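Long-range contact in putative TIM-barrel metal-dependent hydrolase (Mycobacterium avium subsp. paratuberculosis S397, PDB 4DZI), which probably acts as a metal-dependent hydrolase of the amidohydrolase family, with a two-metal site occupied here by cadmium ions: residues Asn14-Pro19 / His144-Trp149. Numbering follows the deposited sequence.
With CD (cadmium ion), chain Q.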
ATOM      1  N   ASN C  14     -12.201 -20.026 -11.681  1.00 10.64           N
ATOM      2  CA  ASN C  14     -12.775 -20.033 -13.022  1.00 11.29           C
ATOM      3  C   ASN C  14     -13.864 -18.979 -13.081  1.00 10.42           C
ATOM      4  O   ASN C  14     -14.385 -18.549 -12.066  1.00 12.25           O
ATOM      5  CB  ASN C  14     -13.380 -21.419 -13.339  1.00 13.94           C
ATOM      6  CG  ASN C  14     -12.489 -22.296 -14.207  1.00 16.37           C
ATOM      7  OD1 ASN C  14     -12.996 -23.013 -15.090  1.00 16.82           O
ATOM      8  ND2 ASN C  14     -11.190 -22.335 -13.916  1.00 15.23           N
ATOM      9  N   HIS C  15     -14.171 -18.516 -14.297  1.00 12.20           N
ATOM     10  CA  HIS C  15     -15.242 -17.526 -14.487  1.00 10.43           C
ATOM     11  C   HIS C  15     -16.315 -17.908 -15.490  1.00 12.35           C
ATOM     12  O   HIS C  15     -16.068 -18.690 -16.399  1.00 12.44           O
ATOM     13  CB  HIS C  15     -14.623 -16.168 -14.896  1.00 11.13           C
ATOM     14  CG  HIS C  15     -13.786 -15.565 -13.810  1.00 11.86           C
ATOM     15  ND1 HIS C  15     -14.328 -14.842 -12.821  1.00 13.29           N
ATOM     16  CD2 HIS C  15     -12.426 -15.675 -13.523  1.00 13.74           C
ATOM     17  CE1 HIS C  15     -13.371 -14.474 -11.946  1.00  8.32           C
ATOM     18  NE2 HIS C  15     -12.209 -14.974 -12.364  1.00 11.27           N
ATOM     19  N   TYR C  16     -17.506 -17.354 -15.281  1.00 13.98           N
ATOM     20  CA  TYR C  16     -18.517 -17.221 -16.325  1.00 15.12           C
ATOM     21  C   TYR C  16     -18.528 -15.746 -16.748  1.00 19.44           C
ATOM     22  O   TYR C  16     -17.931 -14.876 -16.076  1.00 13.48           O
ATOM     23  CB  TYR C  16     -19.899 -17.636 -15.801  1.00 14.18           C
ATOM     24  CG  TYR C  16     -20.180 -17.081 -14.445  1.00 11.64           C
ATOM     25  CD1 TYR C  16     -20.532 -15.731 -14.266  1.00 11.93           C
ATOM     26  CD2 TYR C  16     -20.070 -17.884 -13.304  1.00 12.98           C
ATOM     27  CE1 TYR C  16     -20.757 -15.216 -12.991  1.00 14.83           C
ATOM     28  CE2 TYR C  16     -20.283 -17.369 -12.020  1.00 12.71           C
ATOM     29  CZ  TYR C  16     -20.640 -16.037 -11.873  1.00 14.22           C
ATOM     30  OH  TYR C  16     -20.848 -15.509 -10.627  1.00 16.45           O
ATOM     31  N   TYR C  17     -19.208 -15.452 -17.861  1.00 11.93           N
ATOM     32  CA  TYR C  17     -19.465 -14.070 -18.236  1.00 12.42           C
ATOM     33  C   TYR C  17     -20.967 -13.891 -18.041  1.00 13.10           C
ATOM     34  O   TYR C  17     -21.795 -14.629 -18.616  1.00 15.11           O
ATOM     35  CB  TYR C  17     -19.045 -13.828 -19.677  1.00 14.65           C
ATOM     36  CG  TYR C  17     -17.535 -13.812 -19.859  1.00 11.81           C
ATOM     37  CD1 TYR C  17     -16.742 -12.954 -19.093  1.00 14.41           C
ATOM     38  CD2 TYR C  17     -16.883 -14.673 -20.731  1.00 11.91           C
ATOM     39  CE1 TYR C  17     -15.364 -12.892 -19.246  1.00 13.68           C
ATOM     40  CE2 TYR C  17     -15.507 -14.648 -20.871  1.00 15.57           C
ATOM     41  CZ  TYR C  17     -14.740 -13.761 -20.120  1.00 12.85           C
ATOM     42  OH  TYR C  17     -13.371 -13.713 -20.299  1.00 15.17           O
ATOM     43  N   GLU C  18     -21.349 -12.949 -17.205  1.00 13.15           N
ATOM     44  CA  GLU C  18     -22.778 -12.772 -16.893  1.00 12.39           C
ATOM     45  C   GLU C  18     -23.575 -12.322 -18.095  1.00 14.12           C
ATOM     46  O   GLU C  18     -23.130 -11.487 -18.850  1.00 15.14           O
ATOM     47  CB  GLU C  18     -22.990 -11.722 -15.809  1.00 14.94           C
ATOM     48  CG  GLU C  18     -22.403 -12.048 -14.438  1.00 17.23           C
ATOM     49  CD  GLU C  18     -20.924 -11.691 -14.277  1.00 12.62           C
ATOM     50  OE1 GLU C  18     -20.186 -11.434 -15.249  1.00 14.47           O
ATOM     51  OE2 GLU C  18     -20.496 -11.633 -13.112  1.00 13.55           O
ATOM     52  N   PRO C  19     -24.794 -12.834 -18.224  1.00 15.73           N
ATOM     53  CA  PRO C  19     -25.714 -12.225 -19.187  1.00 20.32           C
ATOM     54  C   PRO C  19     -26.162 -10.844 -18.700  1.00 16.48           C
ATOM     55  O   PRO C  19     -26.018 -10.504 -17.512  1.00 14.97           O
ATOM     56  CB  PRO C  19     -26.890 -13.202 -19.196  1.00 23.32           C
ATOM     57  CG  PRO C  19     -26.888 -13.772 -17.805  1.00 21.10           C
ATOM     58  CD  PRO C  19     -25.416 -13.950 -17.483  1.00 15.84           C
ATOM     59  N   HIS C 144     -28.751 -10.020  -3.592  1.00 16.74           N
ATOM     60  CA  HIS C 144     -29.702 -11.133  -3.565  1.00 17.97           C
ATOM     61  C   HIS C 144     -30.167 -11.512  -4.965  1.00 17.76           C
ATOM     62  O   HIS C 144     -30.211 -12.711  -5.318  1.00 16.80           O
ATOM     63  CB  HIS C 144     -30.886 -10.848  -2.610  1.00 17.86           C
ATOM     64  CG  HIS C 144     -31.777 -12.030  -2.428  1.00 17.00           C
ATOM     65  ND1 HIS C 144     -31.314 -13.207  -1.934  1.00 18.18           N
ATOM     66  CD2 HIS C 144     -33.122 -12.222  -2.730  1.00 23.12           C
ATOM     67  CE1 HIS C 144     -32.331 -14.100  -1.904  1.00 23.42           C
ATOM     68  NE2 HIS C 144     -33.433 -13.492  -2.385  1.00 19.91           N
ATOM     69  N   ALA C 145     -30.482 -10.512  -5.795  1.00 15.59           N
ATOM     70  CA  ALA C 145     -30.926 -10.755  -7.184  1.00 15.49           C
ATOM     71  C   ALA C 145     -29.872 -11.554  -7.944  1.00 14.70           C
ATOM     72  O   ALA C 145     -30.165 -12.550  -8.625  1.00 16.30           O
ATOM     73  CB  ALA C 145     -31.152  -9.433  -7.899  1.00 20.30           C
ATOM     74  N   PHE C 146     -28.617 -11.130  -7.790  1.00 14.53           N
ATOM     75  CA  PHE C 146     -27.514 -11.793  -8.418  1.00 13.53           C
ATOM     76  C   PHE C 146     -27.386 -13.264  -7.985  1.00 11.38           C
ATOM     77  O   PHE C 146     -27.146 -14.151  -8.818  1.00 14.23           O
ATOM     78  CB  PHE C 146     -26.195 -11.048  -8.082  1.00 13.28           C
ATOM     79  CG  PHE C 146     -24.958 -11.781  -8.568  1.00 13.26           C
ATOM     80  CD1 PHE C 146     -24.574 -11.687  -9.891  1.00 17.67           C
ATOM     81  CD2 PHE C 146     -24.217 -12.592  -7.709  1.00 15.42           C
ATOM     82  CE1 PHE C 146     -23.438 -12.350 -10.350  1.00 17.05           C
ATOM     83  CE2 PHE C 146     -23.106 -13.302  -8.174  1.00 13.96           C
ATOM     84  CZ  PHE C 146     -22.726 -13.165  -9.507  1.00 16.59           C
ATOM     85  N   ASN C 147     -27.502 -13.504  -6.685  1.00 13.48           N
ATOM     86  CA  ASN C 147     -27.354 -14.843  -6.143  1.00 14.23           C
ATOM     87  C   ASN C 147     -28.486 -15.741  -6.659  1.00 16.65           C
ATOM     88  O   ASN C 147     -28.251 -16.907  -6.935  1.00 15.54           O
ATOM     89  CB  ASN C 147     -27.375 -14.777  -4.623  1.00 12.57           C
ATOM     90  CG  ASN C 147     -26.095 -14.206  -4.045  1.00 11.60           C
ATOM     91  OD1 ASN C 147     -25.087 -14.094  -4.735  1.00 14.65           O
ATOM     92  ND2 ASN C 147     -26.128 -13.886  -2.753  1.00 10.62           N
ATOM     93  N   LEU C 148     -29.696 -15.190  -6.792  1.00 16.46           N
ATOM     94  CA  LEU C 148     -30.813 -15.952  -7.381  1.00 19.66           C
ATOM     95  C   LEU C 148     -30.486 -16.306  -8.832  1.00 18.62           C
ATOM     96  O   LEU C 148     -30.682 -17.440  -9.262  1.00 18.19           O
ATOM     97  CB  LEU C 148     -32.118 -15.140  -7.306  1.00 16.02           C
ATOM     98  CG  LEU C 148     -32.766 -14.964  -5.914  1.00 15.42           C
ATOM     99  CD1 LEU C 148     -33.896 -13.942  -5.912  1.00 20.15           C
ATOM    100  CD2 LEU C 148     -33.278 -16.314  -5.440  1.00 21.23           C
ATOM    101  N   TRP C 149     -30.001 -15.320  -9.604  1.00 14.35           N
ATOM    102  CA  TRP C 149     -29.595 -15.575 -10.958  1.00 15.11           C
ATOM    103  C   TRP C 149     -28.526 -16.659 -11.022  1.00 13.75           C
ATOM    104  O   TRP C 149     -28.533 -17.545 -11.884  1.00 15.70           O
ATOM    105  CB  TRP C 149     -29.090 -14.272 -11.644  1.00 13.60           C
ATOM    106  CG  TRP C 149     -28.322 -14.688 -12.865  1.00 15.71           C
ATOM    107  CD1 TRP C 149     -28.852 -15.099 -14.082  1.00 16.18           C
ATOM    108  CD2 TRP C 149     -26.874 -14.945 -12.961  1.00 11.35           C
ATOM    109  NE1 TRP C 149     -27.874 -15.524 -14.914  1.00 17.92           N
ATOM    110  CE2 TRP C 149     -26.636 -15.428 -14.296  1.00 15.51           C
ATOM    111  CE3 TRP C 149     -25.775 -14.763 -12.089  1.00 12.42           C
ATOM    112  CZ2 TRP C 149     -25.368 -15.771 -14.749  1.00 15.85           C
ATOM    113  CZ3 TRP C 149     -24.489 -15.095 -12.565  1.00 12.90           C
ATOM    114  CH2 TRP C 149     -24.295 -15.601 -13.871  1.00 14.27           C
TER
HETATM  115 CD    CD Q 502     -10.309 -15.026 -11.275  1.00 12.10          CD
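Trp149 drives the far edge of its six-membered ring against one face of Tyr16, a T-shaped pair with centroids 5.3 Å apart and planes at 71°. Within this pair, Trp149 CH2 comes nearest, 3.7 Å from Tyr16 CE1. The two side chains run past one another in opposite senses, and the indole reaches this far because its CG stands opposite the backbone N (chi1 163°), throwing the ring off the helix toward the loop. Phe146, one turn earlier, extends in a similar way and meets Tyr16 edge to edge at the hydroxyl: its CZ lies 3.2 Å from Tyr16 OH, near the planes of both rings. The Pro19 ring and the indole point toward each other, and Pro19 meets the indole obliquely, setting CD 3.3 Å from Trp149 CZ2 and CG 3.5 Å from NE1.

Beside these rings the Glu18 chain bends at chi2 (84°), which turns its carboxylate carbon to the rim of the Tyr16 ring, in the ring plane, while its CG packs 4.1 Å from Trp149 CH2. The carboxylate's hydrogen bonds come from backbone NH groups: OE1 accepts from Phe124 N, OE2 from Thr123 N and Gly125 N. No hydrogen bond joins the two segments, so the contact rests on rings and aliphatic carbons.

One residue before Tyr16, His15 NE2 binds cadmium at 2.2 Å, alongside Asp13, His230, Glu293 and Asp356. The contact joins the loop leaving strand 9-15, at the metal-binding end of the TIM barrel, to helix 136-153; Met120 of the neighbouring parallel strand 115-121 and Pro122 just after it also touch Tyr16.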